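Citrate synthase (Pyrobaculum aerophilum, PDB 2IBP) probably catalyses the condensation of oxaloacetate with acetyl-CoA and water to give citrate and CoA, a step of the tricarboxylic acid cycle. Local coordinates at residues A[148-153]-A[232-237]; A[115-120]-A[156-161]; A[9-14]-A[25-30]; A[17-22]-A[390-395]; A[261-266]-A[320-325]. All coordinates share one frame; numbering follows the deposited sequence. Where two conformers were deposited one is given.

Contact 1: A[148-153]-A[232-237]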
# COMPACT_ATOMS: atom_id res chain seq x y z
N TYR A 148 5.71 13.26 -14.10
CA TYR A 148 6.51 12.45 -15.03
C TYR A 148 7.98 12.45 -14.65
O TYR A 148 8.67 11.43 -14.76
CB TYR A 148 6.28 12.89 -16.48
CG TYR A 148 4.99 12.32 -17.03
CD1 TYR A 148 3.76 12.87 -16.70
CD2 TYR A 148 5.00 11.14 -17.76
CE1 TYR A 148 2.57 12.30 -17.16
CE2 TYR A 148 3.83 10.56 -18.23
CZ TYR A 148 2.62 11.13 -17.92
OH TYR A 148 1.46 10.55 -18.39
N ARG A 149 8.47 13.59 -14.17
CA ARG A 149 9.84 13.68 -13.68
C ARG A 149 10.03 12.67 -12.53
O ARG A 149 11.01 11.94 -12.47
CB ARG A 149 10.14 15.10 -13.19
CG ARG A 149 11.61 15.51 -13.14
CD ARG A 149 11.75 17.00 -12.75
NE ARG A 149 10.88 17.86 -13.56
CZ ARG A 149 10.54 19.12 -13.25
NH1 ARG A 149 10.98 19.69 -12.13
NH2 ARG A 149 9.73 19.79 -14.05
N ILE A 150 9.07 12.66 -11.60
CA ILE A 150 9.11 11.76 -10.44
C ILE A 150 9.04 10.31 -10.87
O ILE A 150 9.76 9.45 -10.32
CB ILE A 150 8.00 12.11 -9.43
CG1 ILE A 150 8.25 13.52 -8.87
CG2 ILE A 150 7.95 11.06 -8.30
CD1 ILE A 150 7.04 14.19 -8.24
N ALA A 151 8.16 10.02 -11.81
CA ALA A 151 8.02 8.67 -12.37
C ALA A 151 9.37 8.21 -12.95
O ALA A 151 9.83 7.09 -12.66
CB ALA A 151 6.92 8.61 -13.41
N GLU A 152 10.04 9.07 -13.71
CA GLU A 152 11.36 8.74 -14.25
C GLU A 152 12.38 8.46 -13.13
O GLU A 152 13.15 7.51 -13.20
CB GLU A 152 11.88 9.88 -15.14
CG GLU A 152 11.11 10.03 -16.40
CD GLU A 152 11.68 11.09 -17.32
OE1 GLU A 152 12.70 11.74 -16.96
OE2 GLU A 152 11.13 11.23 -18.43
N LYS A 153 12.34 9.25 -12.07
CA LYS A 153 13.26 9.08 -10.97
C LYS A 153 13.06 7.73 -10.32
O LYS A 153 14.02 7.06 -9.96
CB LYS A 153 13.09 10.16 -9.93
CG LYS A 153 13.61 11.50 -10.37
CD LYS A 153 13.28 12.52 -9.33
CE LYS A 153 13.71 13.89 -9.72
NZ LYS A 153 13.22 14.84 -8.67
N ASP A 232 1.57 10.62 -2.75
CA ASP A 232 2.63 10.80 -3.71
C ASP A 232 3.08 9.54 -4.41
O ASP A 232 2.87 8.43 -3.92
CB ASP A 232 3.81 11.48 -3.04
CG ASP A 232 4.48 10.59 -2.04
OD1 ASP A 232 3.95 10.43 -0.90
OD2 ASP A 232 5.55 10.06 -2.38
N LEU A 233 3.76 9.72 -5.54
CA LEU A 233 4.23 8.61 -6.35
C LEU A 233 5.19 7.69 -5.64
O LEU A 233 5.15 6.46 -5.85
CB LEU A 233 4.85 9.12 -7.64
CG LEU A 233 3.83 9.57 -8.68
CD1 LEU A 233 4.43 10.58 -9.67
CD2 LEU A 233 3.23 8.37 -9.38
N TYR A 234 6.07 8.24 -4.82
CA TYR A 234 6.99 7.40 -4.08
C TYR A 234 6.20 6.52 -3.11
O TYR A 234 6.46 5.33 -3.00
CB TYR A 234 8.01 8.24 -3.33
CG TYR A 234 9.10 8.85 -4.19
CD1 TYR A 234 10.35 8.25 -4.27
CD2 TYR A 234 8.93 10.08 -4.81
CE1 TYR A 234 11.39 8.82 -4.97
CE2 TYR A 234 9.96 10.65 -5.55
CZ TYR A 234 11.19 10.02 -5.61
OH TYR A 234 12.26 10.56 -6.31
N SER A 235 5.28 7.12 -2.38
CA SER A 235 4.48 6.34 -1.43
C SER A 235 3.66 5.26 -2.14
O SER A 235 3.52 4.13 -1.64
CB SER A 235 3.58 7.28 -0.63
OG SER A 235 4.41 8.09 0.18
N SER A 236 3.15 5.58 -3.32
CA SER A 236 2.39 4.60 -4.10
C SER A 236 3.28 3.41 -4.50
O SER A 236 2.87 2.24 -4.42
CB SER A 236 1.78 5.26 -5.32
OG SER A 236 0.85 6.27 -4.92
N VAL A 237 4.51 3.71 -4.89
CA VAL A 237 5.45 2.66 -5.24
C VAL A 237 5.86 1.85 -4.01
O VAL A 237 5.92 0.62 -4.07
CB VAL A 237 6.67 3.20 -6.02
CG1 VAL A 237 7.76 2.13 -6.14
CG2 VAL A 237 6.22 3.66 -7.39
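I150 meets both L233 and Y234 mainly through one methyl group, CG2. This CG2 lies 3.4 Å from Y234 CE2, at an oblique slant to the ring, and 3.7 Å from L233 CB. The methyl gets there because it stands anti to the backbone N of I150, with CG1 taking the place beside that N (chi1 -64°). L233 adds its CD1, which sits 3.9 Å from I150 CB. The long ring of Y234 brings its hydroxyl over to K153. There OH lies 3.7 Å from K153 CB and equally near K153 CD, and the extended K153 chain passes obliquely across the phenol oxygen. The contact is helix-helix packing in the mainly alpha-helical citrate synthase fold. Helix 141-169 and the first turn of helix 233-244 cross at -40°, with the short axes 10.5 Å apart. D232 is the N-cap of the second helix: its OD2 accepts from S235 N at 3.0 Å, met from above the carboxylate plane. D232 OD1 also forms a salt bridge with K245 of the second subunit. The polar ends of Y234 and K153 share D124, and K153 also pairs with D126. With an alanine here instead of Y234, I150 CG2 would probably lose its aromatic neighbour and D124 the phenol hydrogen bond. V376 and V379 of helix 363-382 pack against A151 and L233.

Contact 2: A[115-120]-A[156-161]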
# COMPACT_ATOMS: atom_id res chain seq x y z
N ALA A 115 11.25 1.01 2.58
CA ALA A 115 11.72 2.15 3.37
C ALA A 115 12.55 3.14 2.55
O ALA A 115 12.40 4.35 2.67
CB ALA A 115 12.52 1.65 4.58
N ALA A 116 13.41 2.61 1.67
CA ALA A 116 14.25 3.45 0.84
C ALA A 116 13.44 4.29 -0.15
O ALA A 116 13.73 5.46 -0.38
CB ALA A 116 15.30 2.59 0.09
N VAL A 117 12.40 3.71 -0.72
CA VAL A 117 11.56 4.45 -1.65
C VAL A 117 10.84 5.59 -0.92
O VAL A 117 10.81 6.73 -1.38
CB VAL A 117 10.58 3.53 -2.34
CG1 VAL A 117 9.50 4.34 -3.05
CG2 VAL A 117 11.32 2.61 -3.30
N ALA A 118 10.32 5.30 0.27
CA ALA A 118 9.68 6.34 1.07
C ALA A 118 10.70 7.43 1.42
O ALA A 118 10.41 8.63 1.34
CB ALA A 118 9.10 5.76 2.36
N ALA A 119 11.89 7.01 1.85
CA ALA A 119 12.94 7.95 2.22
C ALA A 119 13.34 8.85 1.07
O ALA A 119 13.50 10.05 1.25
CB ALA A 119 14.16 7.23 2.75
N GLU A 120 13.50 8.27 -0.12
CA GLU A 120 13.88 9.07 -1.28
C GLU A 120 12.79 10.08 -1.63
O GLU A 120 13.07 11.23 -1.96
CB GLU A 120 14.20 8.16 -2.47
CG GLU A 120 14.73 8.88 -3.71
CD GLU A 120 16.17 9.38 -3.61
OE1 GLU A 120 16.92 9.01 -2.67
OE2 GLU A 120 16.57 10.13 -4.54
N ALA A 156 14.51 5.09 -12.50
CA ALA A 156 15.97 5.19 -12.50
C ALA A 156 16.65 4.74 -11.22
O ALA A 156 17.76 4.21 -11.26
CB ALA A 156 16.39 6.63 -12.82
N LYS A 157 15.99 4.97 -10.09
CA LYS A 157 16.59 4.74 -8.80
C LYS A 157 16.44 3.32 -8.28
O LYS A 157 17.24 2.89 -7.44
CB LYS A 157 16.01 5.71 -7.78
CG LYS A 157 16.37 7.15 -8.09
CD LYS A 157 15.61 8.13 -7.24
CE LYS A 157 15.92 9.55 -7.69
NZ LYS A 157 17.29 9.96 -7.34
N MET A 158 15.42 2.60 -8.73
CA MET A 158 15.17 1.28 -8.16
C MET A 158 16.41 0.37 -8.16
O MET A 158 16.74 -0.22 -7.14
CB MET A 158 13.97 0.61 -8.80
CG MET A 158 13.36 -0.46 -7.94
SD MET A 158 12.57 0.22 -6.46
CE MET A 158 11.27 1.19 -7.16
N PRO A 159 17.14 0.29 -9.29
CA PRO A 159 18.31 -0.59 -9.26
C PRO A 159 19.38 -0.15 -8.28
O PRO A 159 20.12 -0.98 -7.75
CB PRO A 159 18.84 -0.51 -10.70
CG PRO A 159 17.65 -0.08 -11.51
CD PRO A 159 16.94 0.88 -10.63
N THR A 160 19.49 1.15 -8.05
CA THR A 160 20.48 1.66 -7.12
C THR A 160 20.15 1.20 -5.70
O THR A 160 21.02 0.79 -4.93
CB THR A 160 20.58 3.19 -7.20
OG1 THR A 160 20.61 3.57 -8.58
CG2 THR A 160 21.82 3.69 -6.49
N ILE A 161 18.87 1.30 -5.36
CA ILE A 161 18.41 0.88 -4.05
C ILE A 161 18.73 -0.60 -3.85
O ILE A 161 19.32 -0.99 -2.83
CB ILE A 161 16.90 1.11 -3.90
CG1 ILE A 161 16.59 2.61 -3.91
CG2 ILE A 161 16.41 0.50 -2.58
CD1 ILE A 161 15.11 2.91 -3.85
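E120 and K157 cross at about a right angle, and their ends join in a buried salt bridge. K157 NZ donates to E120 OE2 at 2.9 Å, coming from above the carboxylate plane, 39° out of it. Both chains bend to meet: E120 turns at chi2 (74°), and K157 runs extended to CE before its last torsion swings NZ round. The aliphatic parts touch as well, with K157 CD 3.7 Å from E120 CG. I161 supplies the apolar side of the contact. Its CG2 meets A116 CB at 3.6 Å, while CD1 reaches V117 CG2 at 3.8 Å, the V117 and I161 side chains set roughly perpendicular. The small A116 points at the other helix. In this all-helical core of the citrate synthase fold, helices 109-123 and 141-169 cross at 130°, and P159 lies at a kink in the second. M158 bends at chi2 and chi3, which brings its CE within 4.1 Å of V117 CG2 at an oblique slant. Other groups hold the charged ends too: E120 OE1 accepts from T97 and from the backbone N of H94, and K157 NZ donates to the backbone O of Y90. Replacing K157 by a methionine is likely to strip the E120 carboxylate of its buried counter-charge and the Y90 carbonyl of this donor. A115 of helix 109-123 packs on A118 of the second subunit.

Contact 3: A[9-14]-A[25-30]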
# COMPACT_ATOMS: atom_id res chain seq x y z
N LYS A 9 -19.37 -8.46 -14.14
CA LYS A 9 -19.01 -9.82 -14.53
C LYS A 9 -17.77 -10.26 -13.78
O LYS A 9 -16.88 -9.45 -13.50
CB LYS A 9 -18.78 -9.90 -16.04
CG LYS A 9 -20.02 -9.62 -16.87
CD LYS A 9 -19.74 -9.71 -18.36
CE LYS A 9 -21.00 -9.47 -19.17
NZ LYS A 9 -20.76 -9.57 -20.64
N THR A 10 -17.71 -11.53 -13.42
CA THR A 10 -16.57 -12.05 -12.67
C THR A 10 -16.46 -13.56 -12.79
O THR A 10 -17.45 -14.27 -12.96
CB THR A 10 -16.68 -11.67 -11.17
OG1 THR A 10 -15.54 -12.17 -10.45
CG2 THR A 10 -17.96 -12.24 -10.55
N THR A 11 -15.22 -14.04 -12.73
CA THR A 11 -14.95 -15.47 -12.77
C THR A 11 -14.60 -15.95 -11.37
O THR A 11 -14.26 -17.11 -11.17
CB THR A 11 -13.76 -15.79 -13.70
OG1 THR A 11 -12.57 -15.16 -13.20
CG2 THR A 11 -14.03 -15.31 -15.12
N GLY A 12 -14.71 -15.05 -10.39
CA GLY A 12 -14.37 -15.37 -9.00
C GLY A 12 -15.55 -15.87 -8.18
O GLY A 12 -16.65 -16.07 -8.69
N LYS A 13 -15.30 -16.08 -6.89
CA LYS A 13 -16.31 -16.56 -5.97
C LYS A 13 -17.14 -15.41 -5.43
O LYS A 13 -16.61 -14.34 -5.12
CB LYS A 13 -15.67 -17.33 -4.81
CG LYS A 13 -14.88 -18.54 -5.28
CD LYS A 13 -14.33 -19.35 -4.11
CE LYS A 13 -13.44 -20.48 -4.61
NZ LYS A 13 -14.14 -21.35 -5.59
N ILE A 14 -18.44 -15.65 -5.32
CA ILE A 14 -19.37 -14.65 -4.84
C ILE A 14 -19.91 -15.09 -3.49
O ILE A 14 -20.28 -16.26 -3.31
CB ILE A 14 -20.53 -14.45 -5.82
CG1 ILE A 14 -19.98 -14.02 -7.19
CG2 ILE A 14 -21.50 -13.41 -5.28
CD1 ILE A 14 -21.05 -13.86 -8.25
N GLY A 25 -11.98 -11.15 -3.45
CA GLY A 25 -10.75 -10.72 -4.11
C GLY A 25 -11.00 -9.76 -5.27
O GLY A 25 -10.08 -9.44 -6.01
N LEU A 26 -12.24 -9.30 -5.42
CA LEU A 26 -12.60 -8.41 -6.53
C LEU A 26 -12.08 -8.97 -7.87
O LEU A 26 -11.68 -8.23 -8.78
CB LEU A 26 -12.06 -6.99 -6.28
CG LEU A 26 -12.62 -6.28 -5.04
CD1 LEU A 26 -11.91 -4.97 -4.78
CD2 LEU A 26 -14.13 -6.09 -5.18
N GLU A 27 -12.15 -10.29 -8.01
CA GLU A 27 -11.64 -10.95 -9.19
C GLU A 27 -12.37 -10.49 -10.44
O GLU A 27 -13.60 -10.60 -10.55
CB GLU A 27 -11.70 -12.47 -9.05
CG GLU A 27 -10.99 -13.20 -10.18
CD GLU A 27 -10.68 -14.66 -9.87
OE1 GLU A 27 -10.93 -15.12 -8.73
OE2 GLU A 27 -10.17 -15.35 -10.79
N ASP A 28 -11.58 -9.92 -11.35
CA ASP A 28 -12.06 -9.44 -12.64
C ASP A 28 -12.88 -8.17 -12.58
O ASP A 28 -13.42 -7.76 -13.59
CB ASP A 28 -12.88 -10.52 -13.33
CG ASP A 28 -12.11 -11.80 -13.50
OD1 ASP A 28 -10.87 -11.74 -13.69
OD2 ASP A 28 -12.76 -12.87 -13.48
N VAL A 29 -13.01 -7.56 -11.40
CA VAL A 29 -13.78 -6.34 -11.26
C VAL A 29 -13.00 -5.19 -11.91
O VAL A 29 -11.81 -5.02 -11.63
CB VAL A 29 -14.08 -6.03 -9.80
CG1 VAL A 29 -14.85 -4.73 -9.67
CG2 VAL A 29 -14.86 -7.19 -9.17
N LEU A 30 -13.66 -4.47 -12.81
CA LEU A 30 -13.04 -3.36 -13.52
C LEU A 30 -12.80 -2.16 -12.63
O LEU A 30 -13.68 -1.77 -11.85
CB LEU A 30 -13.91 -2.96 -14.72
CG LEU A 30 -13.99 -3.99 -15.85
CD1 LEU A 30 -15.14 -3.67 -16.80
CD2 LEU A 30 -12.66 -4.08 -16.61
O HOH W 1 -15.98 -6.62 -14.13
O HOH W 2 -11.28 -17.51 -11.80
O HOH W 3 -12.63 -14.89 -6.19
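T10 and G12 lie beside D28 and E27, each CA pair 5.2 Å apart, where the chain leaves strand 4-10 and passes the type II turn L26-V29. T10 OG1 donates to E27 O in a very short bond of 2.5 Å. T10 OG1 in turn accepts from G12 N at 3.0 Å, closing an ST turn. With OG1 anti to the T10 backbone N (chi1 -179°), beside the carbonyl carbon, it lies near both partners. D28 OD2 takes the backbone N of T11 on its anti lone pair, at 2.8 Å. The T11 hydroxyl also meets D28 OD2, the two side chains crossing at about a right angle. The modelled OG1 to OD2 distance there, 2.3 Å, is too short to be relied on, and the bond is doubtful in its details. Here the end of strand 4-10 and the loop after it pack on the loop before strand 30-34, at the dimer interface. K9, T10 and L30 pair antiparallel with a strand of the second subunit, and D28 O accepts from R392 NE of that subunit. E27 runs extended alongside G12, its OE1 3.5 Å from G12 CA. Three waters add bridges. The first donates to K9 O and D28 O. The second donates to T11 O and to E27 OE2. The third accepts from K13 N and donates to E27 OE1. The side chain of E27 is about 11 Å from that of H289, a predicted active-site residue.

Contact 4: A[17-22]-A[390-395]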
# COMPACT_ATOMS: atom_id res chain seq x y z
N SER A 17 -24.30 -11.48 1.32
CA SER A 17 -24.22 -10.79 2.58
C SER A 17 -25.45 -9.94 2.76
O SER A 17 -26.21 -9.70 1.82
CB SER A 17 -22.97 -9.90 2.61
OG SER A 17 -23.22 -8.68 1.94
N PRO A 18 -25.68 -9.51 4.00
CA PRO A 18 -26.81 -8.64 4.26
C PRO A 18 -26.81 -7.36 3.42
O PRO A 18 -27.87 -6.77 3.22
CB PRO A 18 -26.63 -8.28 5.74
CG PRO A 18 -25.95 -9.45 6.31
CD PRO A 18 -25.00 -9.91 5.25
N CYS A 19 -25.64 -6.95 2.93
CA CYS A 19 -25.50 -5.70 2.19
C CYS A 19 -25.43 -5.89 0.68
O CYS A 19 -25.39 -4.91 -0.07
CB CYS A 19 -24.20 -5.02 2.65
SG CYS A 19 -24.05 -4.86 4.45
N GLY A 20 -25.41 -7.14 0.24
CA GLY A 20 -25.32 -7.47 -1.18
C GLY A 20 -24.21 -8.46 -1.49
O GLY A 20 -23.55 -8.99 -0.59
N PRO A 21 -23.98 -8.71 -2.78
CA PRO A 21 -22.95 -9.69 -3.17
C PRO A 21 -21.52 -9.22 -2.94
O PRO A 21 -21.18 -8.06 -3.20
CB PRO A 21 -23.21 -9.88 -4.66
CG PRO A 21 -23.84 -8.60 -5.10
CD PRO A 21 -24.64 -8.11 -3.95
N ILE A 22 -20.68 -10.12 -2.44
CA ILE A 22 -19.26 -9.82 -2.24
C ILE A 22 -18.46 -10.58 -3.29
O ILE A 22 -18.53 -11.80 -3.34
CB ILE A 22 -18.78 -10.26 -0.84
CG1 ILE A 22 -19.50 -9.47 0.26
CG2 ILE A 22 -17.25 -10.06 -0.72
CD1 ILE A 22 -19.35 -10.08 1.63
N ARG A 390 -13.40 3.68 -2.55
CA ARG A 390 -14.38 3.71 -1.46
C ARG A 390 -15.14 2.39 -1.33
O ARG A 390 -16.37 2.39 -1.41
CB ARG A 390 -15.40 4.82 -1.75
CG ARG A 390 -14.85 6.24 -1.70
CD ARG A 390 -15.89 7.25 -2.16
NE ARG A 390 -15.40 8.63 -2.08
CZ ARG A 390 -15.97 9.68 -2.67
NH1 ARG A 390 -17.04 9.51 -3.44
NH2 ARG A 390 -15.45 10.89 -2.52
N PRO A 391 -14.44 1.26 -1.17
CA PRO A 391 -15.16 0.00 -1.02
C PRO A 391 -15.76 -0.05 0.36
O PRO A 391 -15.58 0.89 1.15
CB PRO A 391 -14.05 -1.04 -1.14
CG PRO A 391 -12.85 -0.33 -0.54
CD PRO A 391 -12.99 1.09 -1.03
N ARG A 392 -16.47 -1.12 0.67
CA ARG A 392 -17.06 -1.23 1.99
C ARG A 392 -17.09 -2.67 2.43
O ARG A 392 -16.75 -3.58 1.67
CB ARG A 392 -18.45 -0.61 2.01
CG ARG A 392 -19.47 -1.30 1.17
CD ARG A 392 -20.74 -0.45 1.11
NE ARG A 392 -21.79 -1.08 0.32
CZ ARG A 392 -22.85 -1.71 0.82
NH1 ARG A 392 -23.04 -1.78 2.14
NH2 ARG A 392 -23.74 -2.24 0.00
N ALA A 393 -17.41 -2.86 3.70
CA ALA A 393 -17.54 -4.19 4.25
C ALA A 393 -18.93 -4.23 4.84
O ALA A 393 -19.52 -3.20 5.15
CB ALA A 393 -16.50 -4.45 5.32
N CYS A 394 -19.46 -5.44 4.96
CA CYS A 394 -20.80 -5.64 5.50
C CYS A 394 -20.71 -6.22 6.89
O CYS A 394 -20.15 -7.28 7.09
CB CYS A 394 -21.57 -6.59 4.59
SG CYS A 394 -23.31 -6.67 5.09
N TYR A 395 -21.25 -5.51 7.87
CA TYR A 395 -21.21 -5.99 9.23
C TYR A 395 -22.17 -7.13 9.50
O TYR A 395 -23.36 -7.08 9.13
CB TYR A 395 -21.50 -4.86 10.22
CG TYR A 395 -21.41 -5.26 11.66
CD1 TYR A 395 -20.18 -5.29 12.32
CD2 TYR A 395 -22.56 -5.51 12.41
CE1 TYR A 395 -20.09 -5.59 13.67
CE2 TYR A 395 -22.47 -5.83 13.76
CZ TYR A 395 -21.23 -5.85 14.39
OH TYR A 395 -21.11 -6.16 15.73
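S17 begins the first segment with its side chain turned toward C394. Its OG lies 3.7 Å from C394 SG and serves the local turn as well. It donates to G20 O at 2.6 Å, on a lone pair in the carbonyl plane, and accepts from C19 N, which makes an ST turn. S17 to G20 is also a type I beta turn, so the loop is held in shape from within. P18 rests its ring on the sulfur, with CD 3.7 Å from C394 SG. C19 then makes the covalent link: its SG is bonded to C394 SG at 2.1 Å, with a disulfide torsion of 75°. The two ends are built differently. C19 SG sits beside its backbone N (chi1 -51°), while C394 SG is anti to its own (chi1 -172°). The R392 guanidinium lies next to C19 CB, with NH1 3.5 Å away. R392 NH2 also makes a weak bond of 3.1 Å to C19 O, approaching obliquely, whereas R392 NE donates to D28 O of the second subunit. G20 turns the chain away toward P21 and I22. Residues 392-395 pair in parallel with a strand of the second subunit. The disulfide therefore closes nearly the whole chain into a covalent ring at the dimer interface, and this is the arrangement of a catenane, in which the two rings of the homodimer are interlinked.

Contact 5: A[261-266]-A[320-325]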
# COMPACT_ATOMS: atom_id res chain seq x y z
N LEU A 261 17.20 -27.78 -8.44
CA LEU A 261 18.38 -28.22 -7.69
C LEU A 261 18.10 -29.51 -6.94
O LEU A 261 18.95 -30.40 -6.88
CB LEU A 261 18.85 -27.14 -6.73
CG LEU A 261 19.48 -25.92 -7.40
CD1 LEU A 261 19.65 -24.79 -6.39
CD2 LEU A 261 20.83 -26.27 -8.07
N GLU A 262 16.91 -29.62 -6.36
CA GLU A 262 16.53 -30.82 -5.60
C GLU A 262 16.35 -32.01 -6.53
O GLU A 262 16.82 -33.11 -6.24
CB GLU A 262 15.25 -30.56 -4.82
CG GLU A 262 14.84 -31.72 -3.91
CD GLU A 262 13.59 -31.40 -3.09
OE1 GLU A 262 12.95 -30.36 -3.35
OE2 GLU A 262 13.26 -32.20 -2.19
N ILE A 263 15.73 -31.78 -7.68
CA ILE A 263 15.49 -32.82 -8.68
C ILE A 263 16.84 -33.41 -9.11
O ILE A 263 17.02 -34.64 -9.13
CB ILE A 263 14.70 -32.26 -9.87
CG1 ILE A 263 13.27 -31.97 -9.42
CG2 ILE A 263 14.69 -33.27 -11.05
CD1 ILE A 263 12.46 -31.16 -10.42
N GLY A 264 17.78 -32.53 -9.43
CA GLY A 264 19.16 -32.92 -9.72
C GLY A 264 19.45 -33.60 -11.04
O GLY A 264 20.50 -33.37 -11.64
N THR A 265 18.53 -34.43 -11.50
CA THR A 265 18.74 -35.19 -12.73
C THR A 265 17.58 -35.03 -13.71
O THR A 265 16.43 -35.25 -13.35
CB THR A 265 18.96 -36.69 -12.45
OG1 THR A 265 18.92 -37.42 -13.69
CG2 THR A 265 17.89 -37.24 -11.54
N PRO A 266 17.89 -34.61 -14.94
CA PRO A 266 16.86 -34.49 -15.98
C PRO A 266 16.10 -35.80 -16.25
O PRO A 266 14.99 -35.76 -16.79
CB PRO A 266 17.64 -34.06 -17.22
CG PRO A 266 18.89 -33.46 -16.69
CD PRO A 266 19.21 -34.16 -15.42
N PHE A 320 19.36 -25.63 -16.51
CA PHE A 320 18.75 -25.51 -17.83
C PHE A 320 18.38 -26.90 -18.39
O PHE A 320 17.31 -27.10 -18.97
CB PHE A 320 19.65 -24.74 -18.78
CG PHE A 320 19.01 -24.41 -20.07
CD1 PHE A 320 18.12 -23.36 -20.15
CD2 PHE A 320 19.24 -25.19 -21.20
CE1 PHE A 320 17.48 -23.07 -21.34
CE2 PHE A 320 18.60 -24.91 -22.38
CZ PHE A 320 17.72 -23.84 -22.45
N ALA A 321 19.26 -27.87 -18.17
CA ALA A 321 19.02 -29.24 -18.62
C ALA A 321 17.78 -29.83 -17.95
O ALA A 321 16.93 -30.43 -18.62
CB ALA A 321 20.23 -30.11 -18.29
N ILE A 322 17.66 -29.61 -16.64
CA ILE A 322 16.52 -30.11 -15.88
C ILE A 322 15.24 -29.42 -16.31
O ILE A 322 14.23 -30.07 -16.62
CB ILE A 322 16.76 -29.95 -14.38
CG1 ILE A 322 17.95 -30.82 -13.93
CG2 ILE A 322 15.50 -30.31 -13.57
CD1 ILE A 322 18.44 -30.52 -12.52
N ALA A 323 15.26 -28.08 -16.35
CA ALA A 323 14.11 -27.33 -16.79
C ALA A 323 13.69 -27.71 -18.21
O ALA A 323 12.51 -27.90 -18.50
CB ALA A 323 14.37 -25.84 -16.70
N SER A 324 14.66 -27.85 -19.12
CA SER A 324 14.36 -28.25 -20.49
C SER A 324 13.70 -29.63 -20.60
O SER A 324 12.74 -29.82 -21.35
CB SER A 324 15.63 -28.24 -21.33
OG SER A 324 16.10 -26.92 -21.52
N ALA A 325 14.19 -30.58 -19.81
CA ALA A 325 13.64 -31.93 -19.80
C ALA A 325 12.19 -31.92 -19.33
O ALA A 325 11.33 -32.56 -19.93
CB ALA A 325 14.49 -32.82 -18.90
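I322 reaches from its helix over the bend that follows helix 252-263, and its CD1 overlaps the peptide after G264, 3.6 Å from G264 C. The contact packs a helix end and its outgoing loop against the flank of helix 319-332, near the surface of the helical citrate synthase fold. Both pieces lie far from the annotated sites, and no other chain of the assembly touches them. I322 takes the largest share of the contact, with three carbons used in three directions. CD1 goes to the glycine. CG1 lies 3.9 Å from P266 CD, the two side chains set at about a right angle. CG2 meets I263 CG2 at 4.0 Å, where the isoleucines slide past each other in opposite directions. The first torsion sets CG1 beside the backbone N (chi1 -64°) and CG2 anti to it, and an extended second torsion (168°) carries CD1 on to G264. G264 is the first residue past the helix, and its positive phi (73°) suits a glycine. P266 then lies close along the other helix. Its CG is 3.9 Å from A321 CB and its CB 3.8 Å from A325 CB. The two alanines, one turn apart, both face the loop, and their small methyls let the ring approach. Y260 of helix 252-263 also packs on I322, and I272 of helix 269-276 on I263. The backbone of the proline joins in too, with P266 O 3.7 Å from A325 CB.

In the fold
Contact 3 comes first, closing the short N-terminal loop between 9-14 and 25-30. Contact 4 crosses it: 17-22 lies inside that loop and pairs with 390-395 near the other end of the chain. The two touch where I14 packs on I22 and P21. The long loop closed by contact 4 contains contacts 1, 2 and 5. Contact 2 joins helix 109-123 to helix 141-169. Contact 1 starts earlier on helix 141-169 and runs to helix 233-244, so it crosses contact 2, and Y234 packs on V117 and E120. Contact 5 follows in series, tying helices 252-263 and 319-332, its centre about 41 Å from that of contact 1.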